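Local coordinates for Ika8 (Synthetic construct, PDB 6G6O), which forms a computationally designed, symmetrical eight-bladed beta-propeller of the WD40 type, at residues N106-G111 with K118-L123. Residues are numbered along the deposited sequence; the frame is centred on the assembly and turned at random.
Sequences NIVVSG and KVWDIL
Val-108 stands as a forked knob between two side chains of 118-123: its CG1 meets the indole of Trp-120 at CD1 (3.8 Å), while its CG2 presses against CG2 of Ile-122 at 3.6 Å. A short branched residue fits here, because one methyl can serve each neighbour. On the other face of the sheet the roles are exchanged, and Val-119 is the fork. Its CG1 abuts Ile-107 CG2 (3.6 Å) and its CG2 lies alongside CG2 of Val-109, two valines pointing the same way; Leu-141 and Phe-143 of the next blade pack on Val-109, while Leu-128 and Ile-162 meet Val-119. These are the two middle strands of a four-stranded WD40 blade, running antiparallel with backbone bonds pairing Val-108 with Trp-120 and Ser-110 with Lys-118. Next to the Val-108 knob, the flat indole reaches along the strand to Ser-110, and NE1 donates to OG at 3.0 Å, nearly straight (165°) and in the ring plane. With chi1 at 51°, Ser-110 holds OG between its own N and carbonyl carbon, where a small hydroxyl can take this N-H and still bond His-94, consistent with the Asp-His-Ser/Thr-Trp hydrogen-bond network known from WD40 repeats. Replacing Trp-120 by a leucine would probably leave Ser-110 OG without its indole donor and open a gap beside the Val-108 methyl. Past the strand end, Ile-122 N bonds to Asn-106 O (3.1 Å), and its CG1 lies 3.8 Å from Asn-106 CA. Asp-121 suits the exit because OD1 accepts from Leu-123 N at 3.1 Å, an Asx turn.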
loop_
_atom_site.group_PDB
_atom_site.type_symbol
_atom_site.label_atom_id
_atom_site.label_comp_id
_atom_site.label_asym_id
_atom_site.label_seq_id
_atom_site.Cartn_x
_atom_site.Cartn_y
_atom_site.Cartn_z
ATOM N N ASN A 106 -4.384 -17.112 -6.336
ATOM C CA ASN A 106 -3.332 -17.347 -7.318
ATOM C C ASN A 106 -3.376 -16.327 -8.452
ATOM O O ASN A 106 -2.911 -16.602 -9.560
ATOM C CB ASN A 106 -3.419 -18.765 -7.878
ATOM C CG ASN A 106 -3.032 -19.817 -6.861
ATOM O OD1 ASN A 106 -2.322 -19.530 -5.897
ATOM N ND2 ASN A 106 -3.490 -21.044 -7.072
ATOM N N ILE A 107 -3.923 -15.146 -8.186
ATOM C CA ILE A 107 -4.082 -14.104 -9.191
ATOM C C ILE A 107 -3.282 -12.882 -8.765
ATOM O O ILE A 107 -3.317 -12.482 -7.596
ATOM C CB ILE A 107 -5.568 -13.737 -9.400
ATOM C CG1 ILE A 107 -6.367 -14.958 -9.854
ATOM C CG2 ILE A 107 -5.704 -12.617 -10.412
ATOM C CD1 ILE A 107 -5.918 -15.520 -11.177
ATOM N N VAL A 108 -2.558 -12.296 -9.714
ATOM C CA VAL A 108 -1.834 -11.048 -9.511
ATOM C C VAL A 108 -2.407 -10.009 -10.462
ATOM O O VAL A 108 -2.505 -10.253 -11.670
ATOM C CB VAL A 108 -0.322 -11.219 -9.739
ATOM C CG1 VAL A 108 0.327 -9.874 -10.035
ATOM C CG2 VAL A 108 0.317 -11.859 -8.529
ATOM N N VAL A 109 -2.790 -8.859 -9.918
ATOM C CA VAL A 109 -3.262 -7.725 -10.702
ATOM C C VAL A 109 -2.233 -6.613 -10.566
ATOM O O VAL A 109 -1.946 -6.156 -9.453
ATOM C CB VAL A 109 -4.651 -7.256 -10.244
ATOM C CG1 VAL A 109 -5.141 -6.125 -11.123
ATOM C CG2 VAL A 109 -5.633 -8.413 -10.266
ATOM N N SER A 110 -1.671 -6.182 -11.693
ATOM C CA SER A 110 -0.655 -5.139 -11.713
ATOM C C SER A 110 -1.181 -3.924 -12.461
ATOM O O SER A 110 -1.735 -4.055 -13.557
ATOM C CB SER A 110 0.638 -5.642 -12.360
ATOM O OG SER A 110 0.385 -6.233 -13.622
ATOM N N GLY A 111 -1.016 -2.746 -11.856
ATOM C CA GLY A 111 -1.304 -1.494 -12.513
ATOM C C GLY A 111 -0.025 -0.819 -12.971
ATOM O O GLY A 111 1.051 -1.056 -12.430
ATOM N N LYS A 118 -3.246 -5.360 -15.800
ATOM C CA LYS A 118 -3.109 -6.725 -16.279
ATOM C C LYS A 118 -3.368 -7.700 -15.141
ATOM O O LYS A 118 -3.103 -7.402 -13.973
ATOM C CB LYS A 118 -1.722 -6.973 -16.881
ATOM C CG LYS A 118 -1.477 -6.238 -18.191
ATOM C CD LYS A 118 -0.214 -6.735 -18.869
ATOM C CE LYS A 118 0.101 -5.939 -20.123
ATOM N NZ LYS A 118 1.302 -6.477 -20.819
ATOM N N VAL A 119 -3.894 -8.869 -15.497
ATOM C CA VAL A 119 -4.260 -9.909 -14.545
ATOM C C VAL A 119 -3.501 -11.171 -14.922
ATOM O O VAL A 119 -3.638 -11.670 -16.047
ATOM C CB VAL A 119 -5.776 -10.160 -14.533
ATOM C CG1 VAL A 119 -6.096 -11.428 -13.766
ATOM C CG2 VAL A 119 -6.504 -8.970 -13.933
ATOM N N TRP A 120 -2.707 -11.687 -13.989
ATOM C CA TRP A 120 -1.851 -12.833 -14.239
ATOM C C TRP A 120 -2.292 -14.025 -13.400
ATOM O O TRP A 120 -2.922 -13.879 -12.349
ATOM C CB TRP A 120 -0.382 -12.512 -13.935
ATOM C CG TRP A 120 0.088 -11.195 -14.477
ATOM C CD1 TRP A 120 0.025 -9.982 -13.854
ATOM C CD2 TRP A 120 0.706 -10.961 -15.748
ATOM N NE1 TRP A 120 0.560 -9.007 -14.660
ATOM C CE2 TRP A 120 0.986 -9.582 -15.829
ATOM C CE3 TRP A 120 1.047 -11.782 -16.827
ATOM C CZ2 TRP A 120 1.590 -9.006 -16.945
ATOM C CZ3 TRP A 120 1.647 -11.209 -17.934
ATOM C CH2 TRP A 120 1.911 -9.835 -17.985
ATOM N N ASP A 121 -1.952 -15.214 -13.889
ATOM C CA ASP A 121 -2.130 -16.466 -13.162
ATOM C C ASP A 121 -0.745 -16.925 -12.725
ATOM O O ASP A 121 0.077 -17.312 -13.561
ATOM C CB ASP A 121 -2.819 -17.512 -14.039
ATOM C CG ASP A 121 -3.081 -18.820 -13.306
ATOM O OD1 ASP A 121 -2.810 -18.903 -12.089
ATOM O OD2 ASP A 121 -3.566 -19.773 -13.953
ATOM N N ILE A 122 -0.481 -16.876 -11.416
ATOM C CA ILE A 122 0.839 -17.236 -10.910
ATOM C C ILE A 122 1.147 -18.715 -11.069
ATOM O O ILE A 122 2.281 -19.132 -10.810
ATOM C CB ILE A 122 0.996 -16.834 -9.429
ATOM C CG1 ILE A 122 0.270 -17.825 -8.519
ATOM C CG2 ILE A 122 0.485 -15.426 -9.204
ATOM C CD1 ILE A 122 0.586 -17.644 -7.048
ATOM N N LEU A 123 0.168 -19.520 -11.488
ATOM C CA LEU A 123 0.418 -20.932 -11.746
ATOM C C LEU A 123 1.052 -21.144 -13.115
ATOM O O LEU A 123 1.943 -21.988 -13.268
ATOM C CB LEU A 123 -0.885 -21.723 -11.636
ATOM C CG LEU A 123 -1.078 -22.552 -10.367
ATOM C CD1 LEU A 123 -0.937 -21.682 -9.133
ATOM C CD2 LEU A 123 -2.431 -23.240 -10.385
#